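Local coordinates for antigen MTB48, Mycobacterial protein (Mycobacterium smegmatis, PDB 4WJ1) that is exported by the ESX-1 type VII secretion system and is probably involved in DNA conjugation, at least in the recipient strain, here represented by its PE-PPE-like part, at residues H173-A178 / L199-W203; E66-I70 / P283-G287. All coordinates share one frame; numbering follows the deposited sequence.

Both contacts are largely buried and lie in the elongated helical body of this PE-PPE-like protein, their centres about 11 Å apart. Interaction 1 pairs two antiparallel helices of the PPE part, 154-178 and 187-230, mainly through aromatic rings and a glycine. Interaction 2 instead joins helix 40-96 of the PE part to a tail without regular secondary structure after helix 248-272. Polar bonds from a salt-bridged glutamate and arginine supply its specific links, with I286 and P283 adding apolar packing. The contacts share no helix, yet W202 packs on P283 and both L199 and F177 reach G67, so the tail and helix 40-96 of interaction 2 pack directly against the helices of interaction 1.

Interaction 1 (H173-A178 / L199-W203); sequences HGRHFA and LSTWW
The chi1 of H173 (-172°) places CG beside the residue's own carbonyl carbon and carries the imidazole across to W203, whose chi1 directs the indole toward the facing helix while chi2 turns its face to the imidazole. The result is a T-shaped pair: the H173 edge points at the indole face, the planes stand at 82°, and H173 CD2 lies 3.5 Å from W203 CE2. F177 completes the aromatic cluster differently. Its ring is nearly parallel to the five-membered ring of W203 but slid aside, so overlap is slight and F177 CE2 comes 3.7 Å from W203 NE1. L199 covers one F177 face, its CD2 methyl making a CH-pi contact 3.9 Å from the ring centroid. Phenyl and indole suit this seam because both offer broad apolar faces, while the imidazole edge brings a carbon, CD2, to the indole.

G174, with no side chain, lets the backbones come close, its CA 4.2 Å from that of S200 and 3.6 Å from W203 CB. The small S200 fits opposite, and its OG gives a weak hydrogen bond to G174 O, which also accepts from F177 N within its own helix.

The segment axes pass 7.5 Å apart and run antiparallel at 167°, pairing helices 154-178 and 187-230 of the PPE part. Beyond them lies helix 40-96 of the PE part, where W203 meets F60 and D64 and L199 meets I70.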
# COMPACT_ATOMS: atom_id res chain seq x y z
N HIS A 173 11.07 5.26 -0.51
CA HIS A 173 10.36 6.33 -1.16
C HIS A 173 10.08 7.46 -0.17
O HIS A 173 10.11 8.62 -0.54
CB HIS A 173 9.06 5.82 -1.76
CG HIS A 173 8.35 6.83 -2.62
ND1 HIS A 173 8.92 7.36 -3.76
CD2 HIS A 173 7.14 7.42 -2.48
CE1 HIS A 173 8.07 8.22 -4.30
NE2 HIS A 173 6.99 8.28 -3.55
N GLY A 174 9.82 7.11 1.09
CA GLY A 174 9.56 8.10 2.12
C GLY A 174 10.72 9.05 2.30
O GLY A 174 10.53 10.21 2.61
N ARG A 175 11.94 8.56 2.07
CA ARG A 175 13.13 9.35 2.36
C ARG A 175 13.29 10.51 1.39
O ARG A 175 14.05 11.43 1.66
CB ARG A 175 14.38 8.47 2.34
CG ARG A 175 14.34 7.37 3.40
CD ARG A 175 15.62 6.54 3.43
NE ARG A 175 15.46 5.37 4.30
CZ ARG A 175 15.33 4.11 3.86
NH1 ARG A 175 15.37 3.83 2.57
NH2 ARG A 175 15.18 3.12 4.73
N HIS A 176 12.58 10.49 0.26
CA HIS A 176 12.62 11.62 -0.67
C HIS A 176 12.02 12.87 -0.02
O HIS A 176 12.25 13.98 -0.49
CB HIS A 176 11.86 11.31 -1.97
CG HIS A 176 12.54 10.29 -2.84
ND1 HIS A 176 13.71 10.54 -3.52
CD2 HIS A 176 12.20 9.01 -3.14
CE1 HIS A 176 14.07 9.46 -4.20
NE2 HIS A 176 13.17 8.52 -3.98
N PHE A 177 11.25 12.66 1.04
CA PHE A 177 10.47 13.73 1.64
C PHE A 177 11.05 14.16 2.97
O PHE A 177 10.80 15.27 3.43
CB PHE A 177 9.02 13.29 1.82
CG PHE A 177 8.37 12.87 0.55
CD1 PHE A 177 7.74 13.79 -0.25
CD2 PHE A 177 8.44 11.54 0.13
CE1 PHE A 177 7.17 13.40 -1.46
CE2 PHE A 177 7.86 11.15 -1.07
CZ PHE A 177 7.23 12.08 -1.86
N ALA A 178 11.85 13.29 3.58
CA ALA A 178 12.23 13.48 4.97
C ALA A 178 13.09 14.71 5.23
O ALA A 178 13.04 15.29 6.30
CB ALA A 178 12.95 12.25 5.48
N LEU A 199 4.44 13.20 5.57
CA LEU A 199 4.28 12.41 4.36
C LEU A 199 5.34 11.33 4.30
O LEU A 199 5.06 10.17 3.97
CB LEU A 199 4.35 13.31 3.13
CG LEU A 199 4.21 12.52 1.82
CD1 LEU A 199 2.94 11.68 1.83
CD2 LEU A 199 4.22 13.47 0.61
N SER A 200 6.56 11.72 4.65
CA SER A 200 7.68 10.79 4.75
C SER A 200 7.40 9.67 5.76
O SER A 200 7.66 8.51 5.50
CB SER A 200 8.95 11.55 5.14
OG SER A 200 9.85 10.69 5.81
N THR A 201 6.86 10.02 6.91
CA THR A 201 6.57 9.03 7.93
C THR A 201 5.44 8.12 7.48
O THR A 201 5.41 6.94 7.82
CB THR A 201 6.24 9.73 9.25
OG1 THR A 201 7.47 10.10 9.86
CG2 THR A 201 5.49 8.83 10.20
N TRP A 202 4.52 8.68 6.71
CA TRP A 202 3.36 7.93 6.28
C TRP A 202 3.77 6.87 5.25
O TRP A 202 3.28 5.76 5.26
CB TRP A 202 2.32 8.88 5.72
CG TRP A 202 1.15 8.21 5.10
CD1 TRP A 202 0.00 7.82 5.72
CD2 TRP A 202 0.99 7.88 3.72
NE1 TRP A 202 -0.86 7.26 4.82
CE2 TRP A 202 -0.28 7.28 3.58
CE3 TRP A 202 1.79 8.03 2.59
CZ2 TRP A 202 -0.76 6.84 2.35
CZ3 TRP A 202 1.31 7.59 1.37
CH2 TRP A 202 0.04 7.00 1.26
N TRP A 203 4.68 7.24 4.36
CA TRP A 203 5.19 6.30 3.39
C TRP A 203 5.83 5.11 4.09
O TRP A 203 5.61 3.97 3.70
CB TRP A 203 6.19 6.99 2.46
CG TRP A 203 5.53 7.64 1.30
CD1 TRP A 203 5.63 8.95 0.94
CD2 TRP A 203 4.67 7.02 0.32
NE1 TRP A 203 4.89 9.19 -0.19
CE2 TRP A 203 4.29 8.02 -0.59
CE3 TRP A 203 4.20 5.71 0.13
CZ2 TRP A 203 3.45 7.77 -1.68
CZ3 TRP A 203 3.36 5.46 -0.95
CH2 TRP A 203 3.00 6.48 -1.84

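Interaction 2 (E66-I70 / P283-G287); sequences EGERI and PPSIG
This is a helix-to-loop contact, mostly buried, between helix 40-96 of the PE part and the extended tail that follows helix 248-272 in the PPE part of this PE-PPE-like helical fold. An i to i+3 salt bridge on the helix supplies its polar centre: R69 NH1 stands 2.9 Å from E66 OE1 and uses the oxygen's syn lone pair. Pairing the two charges probably eases their burial and steadies both groups. The other carboxylate oxygen, E66 OE2, accepts from S285 OG at 2.7 Å, met from well above the carboxylate plane; a short serine suits a tail running this close. The bend at chi2 (-50°) folds the E66 carboxylate toward S285 and R69, while E66 CG packs 3.7 Å from P283 CG, a proline ring fitting an extended chain that offers no N-H there. I70 and I286 add looser apolar packing, with I286 also on A195 of helix 187-230. R69 NE is held by P117 O of another loop, which helps fix the guanidinium's rotation. Its other two nitrogens converge end-on on one carbonyl, both nearly in the guanidinium plane: R69 NH1 lies 2.9 Å and R69 NH2 3.2 Å from I286 O.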
# COMPACT_ATOMS: atom_id res chain seq x y z
N GLU A 66 -0.30 13.74 -2.85
CA GLU A 66 0.25 14.56 -1.80
C GLU A 66 1.69 15.00 -2.05
O GLU A 66 2.05 16.14 -1.74
CB GLU A 66 0.12 13.83 -0.48
CG GLU A 66 -1.36 13.69 -0.08
CD GLU A 66 -2.16 15.02 -0.15
OE1 GLU A 66 -1.57 16.13 0.00
OE2 GLU A 66 -3.40 14.95 -0.36
N GLY A 67 2.49 14.12 -2.62
CA GLY A 67 3.87 14.45 -2.90
C GLY A 67 3.87 15.58 -3.91
O GLY A 67 4.62 16.55 -3.77
N GLU A 68 3.00 15.47 -4.90
CA GLU A 68 2.87 16.49 -5.92
C GLU A 68 2.34 17.80 -5.35
O GLU A 68 2.68 18.87 -5.85
CB GLU A 68 1.96 16.01 -7.04
CG GLU A 68 2.52 14.80 -7.78
CD GLU A 68 1.46 14.07 -8.56
OE1 GLU A 68 1.69 12.88 -8.89
OE2 GLU A 68 0.39 14.68 -8.83
N ARG A 69 1.50 17.72 -4.32
CA ARG A 69 0.94 18.91 -3.72
C ARG A 69 2.00 19.67 -2.92
O ARG A 69 2.08 20.89 -3.00
CB ARG A 69 -0.26 18.57 -2.83
CG ARG A 69 -1.41 17.96 -3.60
CD ARG A 69 -2.65 17.77 -2.74
NE ARG A 69 -3.17 19.07 -2.34
CZ ARG A 69 -3.08 19.57 -1.11
NH1 ARG A 69 -2.49 18.87 -0.15
NH2 ARG A 69 -3.59 20.76 -0.85
N ILE A 70 2.83 18.93 -2.19
CA ILE A 70 3.94 19.54 -1.47
C ILE A 70 4.87 20.21 -2.47
O ILE A 70 5.33 21.33 -2.23
CB ILE A 70 4.72 18.52 -0.64
CG1 ILE A 70 3.81 17.95 0.46
CG2 ILE A 70 5.98 19.15 -0.05
CD1 ILE A 70 4.56 17.12 1.47
N PRO A 283 -3.10 9.48 3.25
CA PRO A 283 -1.90 10.29 3.48
C PRO A 283 -2.22 11.67 4.06
O PRO A 283 -3.36 12.13 4.00
CB PRO A 283 -1.31 10.42 2.07
CG PRO A 283 -2.51 10.40 1.19
CD PRO A 283 -3.42 9.36 1.82
N PRO A 284 -1.21 12.34 4.63
CA PRO A 284 -1.47 13.71 5.10
C PRO A 284 -1.55 14.66 3.91
O PRO A 284 -0.84 14.47 2.92
CB PRO A 284 -0.26 14.02 5.98
CG PRO A 284 0.84 13.22 5.34
CD PRO A 284 0.19 11.94 4.87
N SER A 285 -2.41 15.66 4.01
CA SER A 285 -2.52 16.64 2.95
C SER A 285 -1.97 17.95 3.48
O SER A 285 -2.44 18.44 4.50
CB SER A 285 -3.97 16.79 2.47
OG SER A 285 -4.50 15.55 2.02
N ILE A 286 -0.96 18.50 2.81
CA ILE A 286 -0.44 19.80 3.21
C ILE A 286 -1.49 20.87 2.96
O ILE A 286 -2.29 20.77 2.03
CB ILE A 286 0.84 20.16 2.45
CG1 ILE A 286 1.54 21.34 3.12
CG2 ILE A 286 0.52 20.48 1.00
CD1 ILE A 286 2.78 21.75 2.45
N GLY A 287 -1.49 21.90 3.79
CA GLY A 287 -2.44 22.98 3.63
C GLY A 287 -1.92 24.08 2.73
O GLY A 287 -2.25 24.16 1.55